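Shikimate 5-dehydrogenase (Mycobacterium fortuitum subsp. fortuitum DSM 46621, PDB 4XIJ) probably catalyses the NADP-dependent reduction of 3-dehydroshikimate to shikimate, the fourth of seven steps in chorismate biosynthesis. Local coordinates at residues R14-L19 against P65-S71; L31-A35 against Q256-F260. One frame throughout, in Å; residues are numbered along the deposited sequence. Where two conformers were deposited one is given.

Contact 1: residues R14-L19 against P65-S71; sequences RKAAVL and PEWVGLS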
# COMPACT_ATOMS: atom_id res chain seq x y z
N ARG A 14 -8.48 22.88 7.82
CA ARG A 14 -8.11 21.70 8.60
C ARG A 14 -6.64 21.38 8.42
O ARG A 14 -5.99 21.90 7.52
CB ARG A 14 -8.98 20.51 8.18
CG ARG A 14 -10.48 20.73 8.35
CD ARG A 14 -10.92 21.04 9.79
NE ARG A 14 -10.63 19.96 10.75
CZ ARG A 14 -11.39 18.88 10.95
NH1 ARG A 14 -12.51 18.70 10.26
NH2 ARG A 14 -11.06 17.97 11.87
N LYS A 15 -6.10 20.56 9.31
CA LYS A 15 -4.70 20.17 9.30
C LYS A 15 -4.54 18.67 9.16
O LYS A 15 -5.28 17.87 9.77
CB LYS A 15 -4.01 20.60 10.59
CG LYS A 15 -4.14 22.14 10.85
CD LYS A 15 -3.24 22.56 12.00
CE LYS A 15 -1.78 22.64 11.49
NZ LYS A 15 -1.54 23.79 10.53
N ALA A 16 -3.55 18.31 8.36
CA ALA A 16 -3.17 16.91 8.19
C ALA A 16 -1.65 16.79 8.14
O ALA A 16 -0.93 17.80 8.01
CB ALA A 16 -3.84 16.30 6.91
N ALA A 17 -1.15 15.57 8.21
CA ALA A 17 0.29 15.36 8.14
C ALA A 17 0.60 13.92 7.80
O ALA A 17 -0.26 13.03 7.96
CB ALA A 17 0.99 15.71 9.47
N VAL A 18 1.85 13.71 7.39
CA VAL A 18 2.42 12.35 7.38
C VAL A 18 3.44 12.20 8.49
O VAL A 18 4.25 13.09 8.73
CB VAL A 18 3.06 12.00 6.00
CG1 VAL A 18 4.22 12.97 5.57
CG2 VAL A 18 3.52 10.51 5.97
N LEU A 19 3.33 11.08 9.20
CA LEU A 19 4.23 10.73 10.31
C LEU A 19 5.11 9.55 9.95
O LEU A 19 4.61 8.55 9.42
CB LEU A 19 3.43 10.37 11.56
CG LEU A 19 2.32 11.28 12.08
CD1 LEU A 19 1.80 10.80 13.45
CD2 LEU A 19 2.52 12.76 12.01
N PRO A 65 -8.74 19.60 17.71
CA PRO A 65 -9.85 19.20 16.83
C PRO A 65 -9.66 19.65 15.38
O PRO A 65 -10.25 19.02 14.49
CB PRO A 65 -11.08 19.85 17.49
CG PRO A 65 -10.56 20.89 18.34
CD PRO A 65 -9.20 20.51 18.79
N GLU A 66 -8.78 20.61 15.12
CA GLU A 66 -8.54 21.01 13.75
C GLU A 66 -7.83 19.94 12.91
O GLU A 66 -7.87 20.00 11.66
CB GLU A 66 -7.73 22.33 13.71
CG GLU A 66 -6.28 22.25 14.10
CD GLU A 66 -6.01 22.35 15.60
OE1 GLU A 66 -6.94 22.12 16.43
OE2 GLU A 66 -4.83 22.67 15.95
N TRP A 67 -7.22 18.96 13.57
CA TRP A 67 -6.52 17.89 12.87
C TRP A 67 -7.54 16.90 12.38
O TRP A 67 -8.24 16.25 13.20
CB TRP A 67 -5.47 17.25 13.78
CG TRP A 67 -4.29 18.17 13.94
CD1 TRP A 67 -4.15 19.21 14.85
CD2 TRP A 67 -3.10 18.16 13.15
NE1 TRP A 67 -2.93 19.83 14.65
CE2 TRP A 67 -2.26 19.19 13.63
CE3 TRP A 67 -2.64 17.35 12.09
CZ2 TRP A 67 -0.99 19.45 13.08
CZ3 TRP A 67 -1.38 17.61 11.54
CH2 TRP A 67 -0.57 18.66 12.04
N VAL A 68 -7.59 16.72 11.06
CA VAL A 68 -8.62 15.92 10.43
C VAL A 68 -8.13 14.52 10.08
O VAL A 68 -8.92 13.59 10.01
CB VAL A 68 -9.13 16.63 9.13
CG1 VAL A 68 -8.04 16.71 8.04
CG2 VAL A 68 -10.41 15.99 8.60
N GLY A 69 -6.84 14.36 9.79
CA GLY A 69 -6.34 13.07 9.33
C GLY A 69 -4.82 13.04 9.33
O GLY A 69 -4.19 14.09 9.25
N LEU A 70 -4.27 11.83 9.44
CA LEU A 70 -2.85 11.60 9.32
C LEU A 70 -2.56 10.42 8.43
O LEU A 70 -3.25 9.39 8.51
CB LEU A 70 -2.23 11.32 10.70
CG LEU A 70 -2.47 12.36 11.77
CD1 LEU A 70 -2.17 11.76 13.15
CD2 LEU A 70 -1.59 13.57 11.47
N SER A 71 -1.55 10.54 7.59
CA SER A 71 -0.95 9.41 6.93
C SER A 71 0.20 8.92 7.80
O SER A 71 0.87 9.73 8.43
CB SER A 71 -0.45 9.81 5.54
OG SER A 71 -1.53 10.38 4.77

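Contact 2: residues L31-A35 against Q256-F260; sequences LHLAA and QVEQF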
# COMPACT_ATOMS: atom_id res chain seq x y z
N LEU A 31 0.52 14.59 -2.92
CA LEU A 31 -0.74 14.09 -3.46
C LEU A 31 -1.94 14.68 -2.73
O LEU A 31 -2.95 15.02 -3.36
CB LEU A 31 -0.78 12.56 -3.38
CG LEU A 31 0.21 11.86 -4.33
CD1 LEU A 31 0.38 10.39 -3.92
CD2 LEU A 31 -0.22 11.94 -5.75
N HIS A 32 -1.82 14.87 -1.42
CA HIS A 32 -2.91 15.49 -0.67
C HIS A 32 -3.06 16.96 -0.99
O HIS A 32 -4.19 17.42 -1.20
CB HIS A 32 -2.74 15.30 0.85
CG HIS A 32 -3.19 13.94 1.35
ND1 HIS A 32 -4.38 13.75 2.01
CD2 HIS A 32 -2.62 12.71 1.23
CE1 HIS A 32 -4.53 12.46 2.28
NE2 HIS A 32 -3.46 11.81 1.84
N LEU A 33 -1.97 17.73 -1.04
CA LEU A 33 -2.17 19.17 -1.37
C LEU A 33 -2.70 19.32 -2.80
O LEU A 33 -3.55 20.20 -3.03
CB LEU A 33 -0.89 19.99 -1.20
CG LEU A 33 -0.49 20.16 0.28
CD1 LEU A 33 0.90 20.83 0.33
CD2 LEU A 33 -1.50 20.96 1.10
N ALA A 34 -2.24 18.50 -3.74
CA ALA A 34 -2.81 18.56 -5.09
C ALA A 34 -4.32 18.28 -5.05
O ALA A 34 -5.10 18.97 -5.72
CB ALA A 34 -2.14 17.56 -5.99
N ALA A 35 -4.73 17.32 -4.24
CA ALA A 35 -6.15 17.03 -4.11
C ALA A 35 -6.93 18.14 -3.44
O ALA A 35 -7.98 18.53 -3.96
CB ALA A 35 -6.33 15.73 -3.31
N GLN A 256 -7.38 7.91 1.33
CA GLN A 256 -7.13 8.87 2.40
C GLN A 256 -7.81 10.20 2.12
O GLN A 256 -8.43 10.80 3.01
CB GLN A 256 -5.64 9.10 2.57
CG GLN A 256 -4.92 7.83 3.02
CD GLN A 256 -3.46 8.04 3.23
OE1 GLN A 256 -2.87 8.95 2.62
NE2 GLN A 256 -2.84 7.22 4.07
N VAL A 257 -7.69 10.70 0.87
CA VAL A 257 -8.31 11.99 0.54
C VAL A 257 -9.83 11.91 0.75
O VAL A 257 -10.42 12.87 1.31
CB VAL A 257 -7.96 12.42 -0.89
CG1 VAL A 257 -8.86 13.60 -1.38
CG2 VAL A 257 -6.46 12.78 -0.96
N GLU A 258 -10.45 10.79 0.34
CA GLU A 258 -11.89 10.69 0.47
C GLU A 258 -12.27 10.65 1.95
O GLU A 258 -13.26 11.29 2.38
CB GLU A 258 -12.41 9.47 -0.28
CG GLU A 258 -12.21 9.65 -1.75
CD GLU A 258 -12.96 8.62 -2.57
OE1 GLU A 258 -13.50 7.63 -2.00
OE2 GLU A 258 -13.01 8.77 -3.82
N GLN A 259 -11.53 9.90 2.77
CA GLN A 259 -11.86 9.85 4.18
C GLN A 259 -11.63 11.18 4.90
O GLN A 259 -12.38 11.52 5.84
CB GLN A 259 -11.06 8.74 4.88
CG GLN A 259 -11.53 7.35 4.41
CD GLN A 259 -10.87 6.23 5.18
OE1 GLN A 259 -10.81 6.26 6.40
NE2 GLN A 259 -10.34 5.23 4.47
N PHE A 260 -10.57 11.91 4.51
CA PHE A 260 -10.28 13.17 5.22
C PHE A 260 -11.27 14.27 4.81
O PHE A 260 -11.64 15.11 5.64
CB PHE A 260 -8.87 13.70 4.93
CG PHE A 260 -7.69 12.84 5.43
CD1 PHE A 260 -7.86 11.57 6.02
CD2 PHE A 260 -6.38 13.33 5.29
CE1 PHE A 260 -6.76 10.82 6.44
CE2 PHE A 260 -5.25 12.56 5.70
CZ PHE A 260 -5.46 11.31 6.27

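Contact 1: residues R14-L19 against P65-S71
Arg14 bends at every step from chi1 (-59°) to chi3, its CG beside its own backbone N, and the curl carries the guanidinium back onto the turn that precedes the strand of Trp67. There NE donates to Glu66 O at 2.9 Å, while NH2 makes a weak, bent bond to Pro65 O. Val68 CB lies over the centre of one guanidinium face, so the flat group is bonded through its nitrogens and packed from above. Glu66 O is gripped twice: Arg14 NE and Lys15 N (3.0 Å) approach it from opposite faces of its carbonyl plane.

Trp67 chi1 (-74°) swings the indole across the neighbouring strand, under Lys15 CB, which sits 3.7 Å from the centroid of the Trp67 six-membered ring, a CH-pi contact over the face. With its CG beside the backbone N, the outer lysine chain follows the same ring face, Lys15 CE coming 3.7 Å from Trp67 CZ2, until NZ bonds to Thr45. At the ring edge, Ala17 CB is 3.7 Å from Trp67 CZ3, and on the same side of the sheet Leu70 CD2 packs on that methyl.

Backbone bonds join the strands at both ends. Val68 N donates to Lys15 O (2.9 Å); further on, Ser71 N donates to Ala17 O (2.8 Å) and Leu19 N to Ser71 O (2.9 Å). With both strands running the same way, 16° apart, and helix 56-61 covering Leu19 and Leu70, this is the parallel strand pairing of the alpha/beta substrate-binding domain of shikimate dehydrogenases.

Contact 2: residues L31-A35 against Q256-F260
His32 reaches from helix 28-38 across to Gln256, and its NE2-H gives a nearly straight bond of 3.0 Å to Gln256 OE1. The acceptor lies in the plane of the imidazole, whereas the donor is tilted from the amide's carbonyl plane. With chi1 at -80° the histidine CG stands beside its own backbone N, and the ring projects into the gap between the helices. Its other nitrogen, ND1, is held by Tyr36 one turn further along the same helix, so the two bonds together fix the ring's rotation.

Gln256 is extended beyond CG, which carries its amide past the imidazole edge. OE1 probably also accepts from Ser71 OG, while NE2 bonds to Thr99; the buried amide is thus oriented from both ends.

Both Val257 methyls pack on Ala35 CB, CG2 at 3.8 Å from it; CG2 alone also covers the histidine face. Standing beside the backbone N, it lies 3.9 Å from the centroid of the His32 ring, offset toward the rim, in a CH-pi contact. Phe260 comes in from the next turn: its CE2 is 3.5 Å from His32 CE1, the two ring planes standing 34° apart.

The short helical segments cross at -54° with their axes 10.7 Å apart, with the His32 ring, Val257 and Ala35 between them. This is a helix-helix contact of the substrate-binding domain, in which the late helix 246-261 returns to the N-terminal part of the shikimate dehydrogenase fold.

From the N terminus the chain lays down strand 15-20, enters helix 28-38, and returns through strand 45-50 and helix 56-61 to strand 67-72, where contact 1 closes a loop of 45 residues. Contact 2 starts inside that loop, at residues 31-35, and closes only at 256-260, after the chain has built the second, all-parallel sheet; the two closures therefore cross. Contact 1 joins neighbouring strands of the mixed sheet, while contact 2 brings helix 246-261 back against helix 28-38. They meet directly: Ser71 OG is 2.9 Å from Gln256 OE1, a probable hydrogen bond, and Phe260 packs on Gly69 and Leu70.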